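Local coordinates for N-(5'-phosphoribosyl)anthranilate isomerase (Pyrococcus furiosus, PDB 4AAJ), which catalyses the isomerisation of N-(5-phospho-beta-D-ribosyl)anthranilate to 1-(2-carboxyphenylamino)-1-deoxy-D-ribulose 5-phosphate, the third step from chorismate to tryptophan, at residues Ala41-Val46 and Pro71-Ser76; Ile36-Ala41 and Glu66-Pro71; Arg137-Ile142 and Ser168-Lys173. All blocks are in the same frame, centred on the assembly; numbering follows the deposited sequence.

In the fold
All three contacts belong to one monomeric (beta/alpha)8 barrel. Contact 1 pairs neighbouring parallel strands 43-47 and 72-76 of its wall. Contact 2 lies where helices 31-38 and 58-67 run out into the turns leading to those same strands; the centres of contacts 1 and 2 are about 9 Å apart, they share Ala-41 and Pro-71, and their segments alternate along the chain. Ile-70 of contact 2 also packs against Asp-42, Ala-43 and Thr-44, so wall and outer layer meet there. Contact 3 follows later in the chain and joins two outer helices, 131-144 and 165-173. It touches neither of the others, its centre lying about 23 Å from that of contact 1 and about 30 Å from that of contact 2, across the barrel's centre.

Contact 1: Ala41-Val46 and Pro71-Ser76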
ATOM      1  N   ALA A  41       7.557  11.690  -0.948  1.00 47.12           N
ATOM      2  CA  ALA A  41       6.745  10.532  -1.374  1.00 41.51           C
ATOM      3  C   ALA A  41       5.641  10.850  -2.383  1.00 37.27           C
ATOM      4  O   ALA A  41       5.147  11.978  -2.459  1.00 38.61           O
ATOM      5  CB  ALA A  41       6.155   9.830  -0.163  1.00 40.03           C
ATOM      6  N   ASP A  42       5.240   9.836  -3.147  1.00 33.47           N
ATOM      7  CA  ASP A  42       4.148   9.970  -4.106  1.00 31.85           C
ATOM      8  C   ASP A  42       2.779   9.755  -3.451  1.00 29.96           C
ATOM      9  O   ASP A  42       1.757  10.255  -3.919  1.00 31.14           O
ATOM     10  CB  ASP A  42       4.336   8.980  -5.258  1.00 35.24           C
ATOM     11  CG  ASP A  42       5.632   9.217  -6.033  1.00 38.51           C
ATOM     12  OD1 ASP A  42       5.797  10.329  -6.578  1.00 42.45           O
ATOM     13  OD2 ASP A  42       6.483   8.302  -6.075  1.00 35.96           O
ATOM     14  N   ALA A  43       2.763   8.980  -2.376  1.00 29.30           N
ATOM     15  CA  ALA A  43       1.516   8.695  -1.670  1.00 26.67           C
ATOM     16  C   ALA A  43       1.814   8.305  -0.234  1.00 25.67           C
ATOM     17  O   ALA A  43       2.948   7.972   0.112  1.00 27.08           O
ATOM     18  CB  ALA A  43       0.721   7.593  -2.378  1.00 27.88           C
ATOM     19  N   THR A  44       0.779   8.335   0.599  1.00 25.37           N
ATOM     20  CA  THR A  44       0.914   7.878   1.981  1.00 25.54           C
ATOM     21  C   THR A  44      -0.352   7.086   2.334  1.00 24.79           C
ATOM     22  O   THR A  44      -1.219   6.863   1.477  1.00 24.39           O
ATOM     23  CB  THR A  44       1.191   9.062   2.956  1.00 26.65           C
ATOM     24  OG1 THR A  44       1.539   8.562   4.256  1.00 27.52           O
ATOM     25  CG2 THR A  44      -0.010   9.998   3.078  1.00 27.14           C
ATOM     26  N   GLY A  45      -0.455   6.649   3.591  1.00 24.27           N
ATOM     27  CA  GLY A  45      -1.590   5.847   4.005  1.00 25.65           C
ATOM     28  C   GLY A  45      -1.822   5.997   5.491  1.00 25.03           C
ATOM     29  O   GLY A  45      -0.870   6.249   6.255  1.00 25.70           O
ATOM     30  N   VAL A  46      -3.092   5.916   5.871  1.00 26.02           N
ATOM     31  CA  VAL A  46      -3.490   5.929   7.285  1.00 26.28           C
ATOM     32  C   VAL A  46      -4.248   4.640   7.570  1.00 24.40           C
ATOM     33  O   VAL A  46      -5.108   4.240   6.785  1.00 24.01           O
ATOM     34  CB  VAL A  46      -4.325   7.168   7.675  1.00 27.00           C
ATOM     35  CG1 VAL A  46      -3.468   8.438   7.636  1.00 26.25           C
ATOM     36  CG2 VAL A  46      -5.589   7.329   6.832  1.00 27.49           C
ATOM     37  N   PRO A  71      -1.903  11.751  -2.522  1.00 28.77           N
ATOM     38  CA  PRO A  71      -2.939  10.767  -2.203  1.00 27.39           C
ATOM     39  C   PRO A  71      -2.695  10.113  -0.844  1.00 25.94           C
ATOM     40  O   PRO A  71      -1.577   9.683  -0.546  1.00 27.15           O
ATOM     41  CB  PRO A  71      -2.784   9.737  -3.322  1.00 28.69           C
ATOM     42  CG  PRO A  71      -2.336  10.575  -4.487  1.00 27.59           C
ATOM     43  CD  PRO A  71      -1.381  11.572  -3.897  1.00 27.52           C
ATOM     44  N   VAL A  72      -3.750  10.063  -0.040  1.00 25.98           N
ATOM     45  CA  VAL A  72      -3.708   9.356   1.236  1.00 24.18           C
ATOM     46  C   VAL A  72      -4.637   8.147   1.145  1.00 23.38           C
ATOM     47  O   VAL A  72      -5.854   8.277   0.985  1.00 25.21           O
ATOM     48  CB  VAL A  72      -4.147  10.279   2.395  1.00 26.18           C
ATOM     49  CG1 VAL A  72      -4.163   9.518   3.732  1.00 25.49           C
ATOM     50  CG2 VAL A  72      -3.211  11.464   2.494  1.00 26.92           C
ATOM     51  N   PHE A  73      -4.051   6.962   1.230  1.00 24.12           N
ATOM     52  CA  PHE A  73      -4.836   5.741   1.201  1.00 22.87           C
ATOM     53  C   PHE A  73      -5.438   5.477   2.585  1.00 22.53           C
ATOM     54  O   PHE A  73      -4.729   5.517   3.575  1.00 24.15           O
ATOM     55  CB  PHE A  73      -3.958   4.573   0.753  1.00 23.24           C
ATOM     56  CG  PHE A  73      -3.751   4.531  -0.746  1.00 25.07           C
ATOM     57  CD1 PHE A  73      -2.786   5.337  -1.354  1.00 25.72           C
ATOM     58  CD2 PHE A  73      -4.550   3.714  -1.538  1.00 25.22           C
ATOM     59  CE1 PHE A  73      -2.624   5.323  -2.750  1.00 26.66           C
ATOM     60  CE2 PHE A  73      -4.390   3.682  -2.926  1.00 25.18           C
ATOM     61  CZ  PHE A  73      -3.427   4.495  -3.526  1.00 26.24           C
ATOM     62  N   LEU A  74      -6.739   5.226   2.623  1.00 23.79           N
ATOM     63  CA  LEU A  74      -7.385   4.703   3.840  1.00 22.92           C
ATOM     64  C   LEU A  74      -7.146   3.191   3.850  1.00 23.37           C
ATOM     65  O   LEU A  74      -7.685   2.469   3.010  1.00 24.78           O
ATOM     66  CB  LEU A  74      -8.869   5.030   3.801  1.00 24.26           C
ATOM     67  CG  LEU A  74      -9.700   4.784   5.063  1.00 24.83           C
ATOM     68  CD1 LEU A  74      -9.288   5.814   6.108  1.00 27.49           C
ATOM     69  CD2 LEU A  74     -11.184   4.882   4.723  1.00 26.36           C
ATOM     70  N   VAL A  75      -6.308   2.726   4.780  1.00 22.67           N
ATOM     71  CA  VAL A  75      -5.797   1.346   4.776  1.00 23.09           C
ATOM     72  C   VAL A  75      -6.528   0.591   5.868  1.00 24.15           C
ATOM     73  O   VAL A  75      -6.555   1.049   7.003  1.00 25.01           O
ATOM     74  CB  VAL A  75      -4.291   1.313   5.099  1.00 22.40           C
ATOM     75  CG1 VAL A  75      -3.737  -0.107   5.062  1.00 23.51           C
ATOM     76  CG2 VAL A  75      -3.501   2.219   4.146  1.00 22.97           C
ATOM     77  N   SER A  76      -7.114  -0.550   5.539  1.00 22.80           N
ATOM     78  CA  SER A  76      -7.836  -1.303   6.560  1.00 22.56           C
ATOM     79  C   SER A  76      -7.962  -2.789   6.222  1.00 23.56           C
ATOM     80  O   SER A  76      -7.891  -3.189   5.049  1.00 24.71           O
ATOM     81  CB  SER A  76      -9.223  -0.711   6.731  1.00 22.40           C
ATOM     82  OG  SER A  76      -9.898  -1.271   7.860  1.00 26.09           O
TER
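Thr-44 and Val-46 present both their N-H and C=O groups to the segment Pro-71-Ser-76, giving a ladder of four backbone hydrogen bonds. Thr-44 N donates to Pro-71 O (2.9 Å). Thr-44 O in turn receives Phe-73 N in an almost straight bond, 178° at the hydrogen. The pattern repeats one step on, with Val-46 N giving to Phe-73 O and Val-46 O accepting from Val-75 N. Between them Gly-45 brings its CA to 3.2 Å from Phe-73 O, a CA-H...O contact at the closest CA-CA pairing of the ladder. Beside this ladder, Thr-44 and Val-72 run alongside each other, their CG2 methyls 3.6 Å apart. Val-46 is turned across Val-72, both of its methyls meeting Val-72 CG1, while Val-46 CG2 also reaches Leu-74 CD1 at 4.1 Å. These are the second and third strands of the (beta/alpha)8 barrel, joined through helix 58-67 as a beta-alpha-beta unit, and this face carries that helix: Ile-64 packs on Val-46 and Val-72. On the other face, Phe-73 CG stands anti to its carbonyl carbon (chi1 -79°), which sets the ring edge-on to Thr-44 O, in plane with it, and brings CE1 to 4.1 Å from Ala-43 CB. The same ring meets that of Tyr-95, with the planes at about 55°. On the other side of strand 43-47 lies strand 22-25: Thr-44 OG1 is hydrogen-bonded to Ile-25 O and Asp-42 OD2 accepts from Val-23 N; the same OD2 forms a salt bridge with Lys-224 of helix 213-225.

Contact 2: Ile36-Ala41 and Glu66-Pro71; sequences IVEKHA and ENSAIP
Glu-38 and Ile-70 lie across one another at an oblique angle where two neighbouring helices of the (beta/alpha)8 barrel, 31-38 and 58-67, give way to the turns that lead into the next strands. The aliphatic part of Glu-38 rests beside the isoleucine, with Glu-38 CG 4.2 Å from Ile-70 CG1. The Glu-38 chain then runs on extended (chi2 -179°) and carries the carboxylate past Ile-70 to the backbone of the opposite turn. There OE2 takes the N-H of Ala-69 on its anti lone pair, the one directed away from OE1, in a short bond of 2.6 Å, and it also lies against Ser-68 CA and Ala-69 CB.

The CB of Ile-70 is directed toward Ile-36-Ala-41. With CG1 flanked by both backbone N and C (chi1 62°) and the chain extended beyond it, CD1 enters the corner formed by Val-37 CG2, Glu-38 CA and Ala-41 CB; Val-37 and Ala-41 in turn rest on Ile-25 of the first strand. The turn that receives Glu-38 is tied within itself by Ser-68, whose OG donates to Ile-70 O at 2.8 Å. The CG2 methyl of Ile-70 meets the other turn too, 3.7 Å from Ala-41 O.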
ATOM      1  N   ILE A  36       6.449  15.416   6.723  1.00 41.82           N
ATOM      2  CA  ILE A  36       7.673  14.688   6.405  1.00 43.61           C
ATOM      3  C   ILE A  36       7.550  13.884   5.097  1.00 43.92           C
ATOM      4  O   ILE A  36       8.398  14.016   4.207  1.00 43.67           O
ATOM      5  CB  ILE A  36       8.087  13.770   7.585  1.00 44.83           C
ATOM      6  CG1 ILE A  36       8.273  14.598   8.870  1.00 45.49           C
ATOM      7  CG2 ILE A  36       9.356  13.003   7.256  1.00 45.38           C
ATOM      8  CD1 ILE A  36       8.275  13.786  10.155  1.00 45.13           C
ATOM      9  N   VAL A  37       6.495  13.072   4.976  1.00 41.15           N
ATOM     10  CA  VAL A  37       6.316  12.209   3.798  1.00 39.90           C
ATOM     11  C   VAL A  37       5.918  12.999   2.543  1.00 39.60           C
ATOM     12  O   VAL A  37       6.348  12.673   1.437  1.00 40.97           O
ATOM     13  CB  VAL A  37       5.358  11.002   4.065  1.00 39.02           C
ATOM     14  CG1 VAL A  37       5.822  10.213   5.281  1.00 38.31           C
ATOM     15  CG2 VAL A  37       3.916  11.446   4.246  1.00 39.22           C
ATOM     16  N   GLU A  38       5.122  14.052   2.734  1.00 39.29           N
ATOM     17  CA  GLU A  38       4.712  14.956   1.655  1.00 44.41           C
ATOM     18  C   GLU A  38       5.871  15.576   0.891  1.00 43.69           C
ATOM     19  O   GLU A  38       5.703  15.972  -0.260  1.00 46.81           O
ATOM     20  CB  GLU A  38       3.894  16.102   2.222  1.00 45.59           C
ATOM     21  CG  GLU A  38       2.401  15.948   2.083  1.00 47.91           C
ATOM     22  CD  GLU A  38       1.678  17.146   2.643  1.00 47.21           C
ATOM     23  OE1 GLU A  38       2.274  17.879   3.463  1.00 51.42           O
ATOM     24  OE2 GLU A  38       0.515  17.357   2.265  1.00 49.90           O
ATOM     25  N   LYS A  39       7.028  15.680   1.539  1.00 45.60           N
ATOM     26  CA  LYS A  39       8.210  16.293   0.923  1.00 52.78           C
ATOM     27  C   LYS A  39       8.758  15.494  -0.259  1.00 54.00           C
ATOM     28  O   LYS A  39       9.186  16.083  -1.254  1.00 56.20           O
ATOM     29  CB  LYS A  39       9.314  16.531   1.958  1.00 53.66           C
ATOM     30  CG  LYS A  39       9.033  17.689   2.903  1.00 59.00           C
ATOM     31  CD  LYS A  39      10.317  18.264   3.483  1.00 60.42           C
ATOM     32  CE  LYS A  39      10.037  19.458   4.387  1.00 63.37           C
ATOM     33  NZ  LYS A  39       9.332  19.082   5.646  1.00 63.72           N
ATOM     34  N   HIS A  40       8.734  14.162  -0.151  1.00 54.76           N
ATOM     35  CA  HIS A  40       9.385  13.296  -1.144  1.00 53.60           C
ATOM     36  C   HIS A  40       8.548  12.162  -1.702  1.00 49.84           C
ATOM     37  O   HIS A  40       8.791  11.715  -2.821  1.00 51.29           O
ATOM     38  CB  HIS A  40      10.704  12.746  -0.592  1.00 59.02           C
ATOM     39  CG  HIS A  40      11.721  13.816  -0.245  1.00 63.18           C
ATOM     40  ND1 HIS A  40      12.218  14.670  -1.162  1.00 67.27           N
ATOM     41  CD2 HIS A  40      12.337  14.136   0.965  1.00 64.19           C
ATOM     42  CE1 HIS A  40      13.099  15.503  -0.569  1.00 65.82           C
ATOM     43  NE2 HIS A  40      13.171  15.174   0.732  1.00 66.12           N
ATOM     44  N   ALA A  41       7.557  11.690  -0.948  1.00 47.12           N
ATOM     45  CA  ALA A  41       6.745  10.532  -1.374  1.00 41.51           C
ATOM     46  C   ALA A  41       5.641  10.850  -2.383  1.00 37.27           C
ATOM     47  O   ALA A  41       5.147  11.978  -2.459  1.00 38.61           O
ATOM     48  CB  ALA A  41       6.155   9.830  -0.163  1.00 40.03           C
ATOM     49  N   GLU A  66      -7.609  15.648   4.705  1.00 28.67           N
ATOM     50  CA  GLU A  66      -7.991  16.996   4.287  1.00 30.39           C
ATOM     51  C   GLU A  66      -6.804  17.943   4.089  1.00 30.18           C
ATOM     52  O   GLU A  66      -6.944  18.962   3.392  1.00 31.71           O
ATOM     53  CB  GLU A  66      -9.003  17.602   5.264  1.00 31.15           C
ATOM     54  CG  GLU A  66      -8.372  18.070   6.567  1.00 31.72           C
ATOM     55  CD  GLU A  66      -9.380  18.498   7.611  1.00 34.24           C
ATOM     56  OE1 GLU A  66     -10.575  18.661   7.274  1.00 33.06           O
ATOM     57  OE2 GLU A  66      -8.949  18.680   8.780  1.00 34.54           O
ATOM     58  N   ASN A  67      -5.663  17.636   4.704  1.00 26.84           N
ATOM     59  CA  ASN A  67      -4.497  18.524   4.663  1.00 29.29           C
ATOM     60  C   ASN A  67      -3.386  18.079   3.713  1.00 29.85           C
ATOM     61  O   ASN A  67      -2.366  18.760   3.559  1.00 30.19           O
ATOM     62  CB  ASN A  67      -3.934  18.694   6.071  1.00 30.52           C
ATOM     63  CG  ASN A  67      -4.817  19.565   6.929  1.00 33.28           C
ATOM     64  OD1 ASN A  67      -5.411  19.112   7.919  1.00 33.17           O
ATOM     65  ND2 ASN A  67      -4.943  20.819   6.535  1.00 29.17           N
ATOM     66  N   SER A  68      -3.576  16.923   3.084  1.00 27.85           N
ATOM     67  CA  SER A  68      -2.500  16.333   2.313  1.00 28.52           C
ATOM     68  C   SER A  68      -2.427  16.816   0.859  1.00 28.23           C
ATOM     69  O   SER A  68      -3.439  16.939   0.180  1.00 30.65           O
ATOM     70  CB  SER A  68      -2.616  14.810   2.340  1.00 28.84           C
ATOM     71  OG  SER A  68      -1.523  14.220   1.666  1.00 29.41           O
ATOM     72  N   ALA A  69      -1.206  17.040   0.398  1.00 31.14           N
ATOM     73  CA  ALA A  69      -0.959  17.403  -0.999  1.00 32.14           C
ATOM     74  C   ALA A  69      -0.741  16.158  -1.868  1.00 31.75           C
ATOM     75  O   ALA A  69      -0.618  16.262  -3.091  1.00 34.19           O
ATOM     76  CB  ALA A  69       0.239  18.341  -1.087  1.00 32.98           C
ATOM     77  N   ILE A  70      -0.696  14.981  -1.241  1.00 29.57           N
ATOM     78  CA  ILE A  70      -0.497  13.714  -1.973  1.00 27.82           C
ATOM     79  C   ILE A  70      -1.639  12.736  -1.646  1.00 28.03           C
ATOM     80  O   ILE A  70      -2.306  12.887  -0.632  1.00 26.59           O
ATOM     81  CB  ILE A  70       0.895  13.075  -1.680  1.00 28.46           C
ATOM     82  CG1 ILE A  70       1.057  12.704  -0.188  1.00 27.47           C
ATOM     83  CG2 ILE A  70       2.030  13.974  -2.194  1.00 30.17           C
ATOM     84  CD1 ILE A  70       2.355  11.962   0.137  1.00 28.39           C
ATOM     85  N   PRO A  71      -1.903  11.751  -2.522  1.00 28.77           N
ATOM     86  CA  PRO A  71      -2.939  10.767  -2.203  1.00 27.39           C
ATOM     87  C   PRO A  71      -2.695  10.113  -0.844  1.00 25.94           C
ATOM     88  O   PRO A  71      -1.577   9.683  -0.546  1.00 27.15           O
ATOM     89  CB  PRO A  71      -2.784   9.737  -3.322  1.00 28.69           C
ATOM     90  CG  PRO A  71      -2.336  10.575  -4.487  1.00 27.59           C
ATOM     91  CD  PRO A  71      -1.381  11.572  -3.897  1.00 27.52           C
TER

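Contact 3: Arg137-Ile142 and Ser168-Lys173; sequences RLLSEI and SLVARK
No ring or other flat group enters the interface of Leu-139 with Val-170 and Lys-173, which is made by branched methyls and one aliphatic chain. The flat ends nearby, the guanidinium of Arg-137 and the carboxylate of Glu-141, belong to another flank of helix 131-144, where they form a loose salt bridge (NH2 to OE1 3.5 Å). Within the interface, the side chains of Leu-139 and Val-170 overlap while pointing in opposite senses, Leu-139 CD2 reaching 3.9 Å from Val-170 CG1. That same CG1, anti to its backbone N (chi1 -177°), also meets Ile-142 CD1 at 4.0 Å, while CG2 meets CD2 of Leu-138, whose side chain runs roughly perpendicular to that of Val-170. Val-170 therefore works as a knob in a hole bounded by Ala-135, Leu-138, Leu-139 and Ile-142, joining helices 131-144 and 165-173, which are neighbours in the outer layer of the (beta/alpha)8 barrel. Their short segments cross at -45° with axes 10.4 Å apart. Leu-152 of the intervening strand touches both Val-170 and Leu-138. Toward solvent, Lys-173 lays CB and CG across Leu-139 at about a right angle, CG lying 3.7 Å from Leu-139 CD1, before a bend at chi2 (-98°) leads its ammonium end away from Arg-137-Ile-142.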
ATOM      1  N   ARG A 137      -1.130 -18.393 -10.491  1.00 39.06           N
ATOM      2  CA  ARG A 137      -2.239 -18.587  -9.557  1.00 40.35           C
ATOM      3  C   ARG A 137      -2.702 -17.261  -8.925  1.00 42.65           C
ATOM      4  O   ARG A 137      -3.900 -16.986  -8.846  1.00 38.63           O
ATOM      5  CB  ARG A 137      -1.845 -19.549  -8.443  1.00 42.29           C
ATOM      6  CG  ARG A 137      -2.992 -19.879  -7.502  1.00 45.47           C
ATOM      7  CD  ARG A 137      -2.511 -20.027  -6.071  1.00 49.75           C
ATOM      8  NE  ARG A 137      -3.479 -19.458  -5.135  1.00 54.57           N
ATOM      9  CZ  ARG A 137      -3.437 -19.595  -3.810  1.00 58.09           C
ATOM     10  NH1 ARG A 137      -2.472 -20.297  -3.228  1.00 59.60           N
ATOM     11  NH2 ARG A 137      -4.378 -19.026  -3.060  1.00 59.80           N
ATOM     12  N   LEU A 138      -1.748 -16.462  -8.457  1.00 40.49           N
ATOM     13  CA  LEU A 138      -2.084 -15.154  -7.889  1.00 42.37           C
ATOM     14  C   LEU A 138      -2.697 -14.242  -8.953  1.00 40.99           C
ATOM     15  O   LEU A 138      -3.600 -13.462  -8.648  1.00 39.77           O
ATOM     16  CB  LEU A 138      -0.855 -14.498  -7.256  1.00 43.57           C
ATOM     17  CG  LEU A 138      -1.065 -13.285  -6.343  1.00 45.56           C
ATOM     18  CD1 LEU A 138      -1.713 -13.677  -5.020  1.00 43.36           C
ATOM     19  CD2 LEU A 138       0.285 -12.633  -6.095  1.00 46.42           C
ATOM     20  N   LEU A 139      -2.216 -14.355 -10.191  1.00 40.99           N
ATOM     21  CA  LEU A 139      -2.749 -13.570 -11.315  1.00 43.42           C
ATOM     22  C   LEU A 139      -4.225 -13.837 -11.625  1.00 45.68           C
ATOM     23  O   LEU A 139      -4.965 -12.905 -11.942  1.00 43.44           O
ATOM     24  CB  LEU A 139      -1.885 -13.731 -12.572  1.00 43.80           C
ATOM     25  CG  LEU A 139      -0.552 -12.970 -12.601  1.00 43.20           C
ATOM     26  CD1 LEU A 139       0.363 -13.549 -13.673  1.00 44.05           C
ATOM     27  CD2 LEU A 139      -0.738 -11.471 -12.814  1.00 43.24           C
ATOM     28  N   SER A 140      -4.657 -15.093 -11.528  1.00 47.27           N
ATOM     29  CA  SER A 140      -6.082 -15.406 -11.696  1.00 51.03           C
ATOM     30  C   SER A 140      -6.888 -14.931 -10.489  1.00 51.46           C
ATOM     31  O   SER A 140      -8.050 -14.551 -10.622  1.00 54.75           O
ATOM     32  CB  SER A 140      -6.309 -16.902 -11.946  1.00 49.48           C
ATOM     33  OG  SER A 140      -5.715 -17.687 -10.931  1.00 54.26           O
ATOM     34  N   GLU A 141      -6.254 -14.954  -9.318  1.00 52.96           N
ATOM     35  CA  GLU A 141      -6.833 -14.429  -8.080  1.00 50.98           C
ATOM     36  C   GLU A 141      -7.033 -12.911  -8.189  1.00 46.98           C
ATOM     37  O   GLU A 141      -8.047 -12.379  -7.729  1.00 47.28           O
ATOM     38  CB  GLU A 141      -5.907 -14.780  -6.914  1.00 57.14           C
ATOM     39  CG  GLU A 141      -6.467 -14.588  -5.514  1.00 62.76           C
ATOM     40  CD  GLU A 141      -5.434 -14.918  -4.443  1.00 67.71           C
ATOM     41  OE1 GLU A 141      -4.692 -15.917  -4.608  1.00 68.17           O
ATOM     42  OE2 GLU A 141      -5.354 -14.174  -3.439  1.00 70.36           O
ATOM     43  N   ILE A 142      -6.068 -12.240  -8.820  1.00 45.46           N
ATOM     44  CA  ILE A 142      -6.093 -10.796  -9.084  1.00 42.42           C
ATOM     45  C   ILE A 142      -7.171 -10.404 -10.114  1.00 47.24           C
ATOM     46  O   ILE A 142      -7.944  -9.474  -9.882  1.00 46.09           O
ATOM     47  CB  ILE A 142      -4.684 -10.296  -9.500  1.00 39.16           C
ATOM     48  CG1 ILE A 142      -3.741 -10.296  -8.283  1.00 37.13           C
ATOM     49  CG2 ILE A 142      -4.729  -8.917 -10.147  1.00 37.22           C
ATOM     50  CD1 ILE A 142      -2.266 -10.226  -8.627  1.00 35.67           C
ATOM     51  N   SER A 168       8.449 -10.949  -8.876  1.00 42.95           N
ATOM     52  CA  SER A 168       9.068 -10.654 -10.178  1.00 46.16           C
ATOM     53  C   SER A 168       8.165 -10.945 -11.369  1.00 45.49           C
ATOM     54  O   SER A 168       8.064 -10.134 -12.293  1.00 44.10           O
ATOM     55  CB  SER A 168      10.369 -11.453 -10.341  1.00 47.43           C
ATOM     56  OG  SER A 168      11.467 -10.769  -9.760  1.00 52.40           O
ATOM     57  N   LEU A 169       7.514 -12.104 -11.331  1.00 44.69           N
ATOM     58  CA  LEU A 169       6.710 -12.599 -12.446  1.00 44.99           C
ATOM     59  C   LEU A 169       5.298 -12.020 -12.493  1.00 44.37           C
ATOM     60  O   LEU A 169       4.724 -11.848 -13.575  1.00 41.18           O
ATOM     61  CB  LEU A 169       6.657 -14.122 -12.404  1.00 45.60           C
ATOM     62  CG  LEU A 169       8.014 -14.831 -12.501  1.00 45.56           C
ATOM     63  CD1 LEU A 169       7.875 -16.268 -12.040  1.00 46.43           C
ATOM     64  CD2 LEU A 169       8.604 -14.754 -13.907  1.00 48.02           C
ATOM     65  N   VAL A 170       4.738 -11.715 -11.322  1.00 40.72           N
ATOM     66  CA  VAL A 170       3.468 -10.993 -11.277  1.00 38.69           C
ATOM     67  C   VAL A 170       3.704  -9.574 -11.799  1.00 36.29           C
ATOM     68  O   VAL A 170       2.923  -9.076 -12.608  1.00 38.65           O
ATOM     69  CB  VAL A 170       2.833 -10.965  -9.862  1.00 37.37           C
ATOM     70  CG1 VAL A 170       1.484 -10.256  -9.892  1.00 36.74           C
ATOM     71  CG2 VAL A 170       2.650 -12.372  -9.313  1.00 36.88           C
ATOM     72  N   ALA A 171       4.794  -8.955 -11.357  1.00 35.54           N
ATOM     73  CA  ALA A 171       5.126  -7.575 -11.737  1.00 39.97           C
ATOM     74  C   ALA A 171       5.339  -7.417 -13.252  1.00 43.59           C
ATOM     75  O   ALA A 171       5.058  -6.361 -13.818  1.00 44.97           O
ATOM     76  CB  ALA A 171       6.333  -7.079 -10.960  1.00 37.32           C
ATOM     77  N   ARG A 172       5.826  -8.481 -13.890  1.00 47.18           N
ATOM     78  CA  ARG A 172       6.006  -8.506 -15.344  1.00 46.53           C
ATOM     79  C   ARG A 172       4.683  -8.489 -16.107  1.00 45.37           C
ATOM     80  O   ARG A 172       4.596  -7.906 -17.194  1.00 44.57           O
ATOM     81  CB  ARG A 172       6.858  -9.704 -15.766  1.00 52.47           C
ATOM     82  CG  ARG A 172       8.352  -9.493 -15.566  1.00 57.82           C
ATOM     83  CD  ARG A 172       9.146 -10.667 -16.117  1.00 65.15           C
ATOM     84  NE  ARG A 172       9.118 -10.705 -17.580  1.00 69.23           N
ATOM     85  CZ  ARG A 172       9.303 -11.801 -18.311  1.00 73.32           C
ATOM     86  NH1 ARG A 172       9.528 -12.972 -17.724  1.00 73.31           N
ATOM     87  NH2 ARG A 172       9.257 -11.727 -19.636  1.00 74.50           N
ATOM     88  N   LYS A 173       3.657  -9.108 -15.531  1.00 42.55           N
ATOM     89  CA  LYS A 173       2.343  -9.197 -16.162  1.00 43.56           C
ATOM     90  C   LYS A 173       1.454  -7.985 -15.883  1.00 42.51           C
ATOM     91  O   LYS A 173       0.698  -7.557 -16.755  1.00 42.34           O
ATOM     92  CB  LYS A 173       1.622 -10.482 -15.736  1.00 44.44           C
ATOM     93  CG  LYS A 173       2.146 -11.758 -16.386  1.00 49.13           C
ATOM     94  CD  LYS A 173       1.292 -12.171 -17.576  1.00 53.22           C
ATOM     95  CE  LYS A 173       1.807 -13.456 -18.209  1.00 55.42           C
ATOM     96  NZ  LYS A 173       1.084 -13.780 -19.473  1.00 56.77           N
TER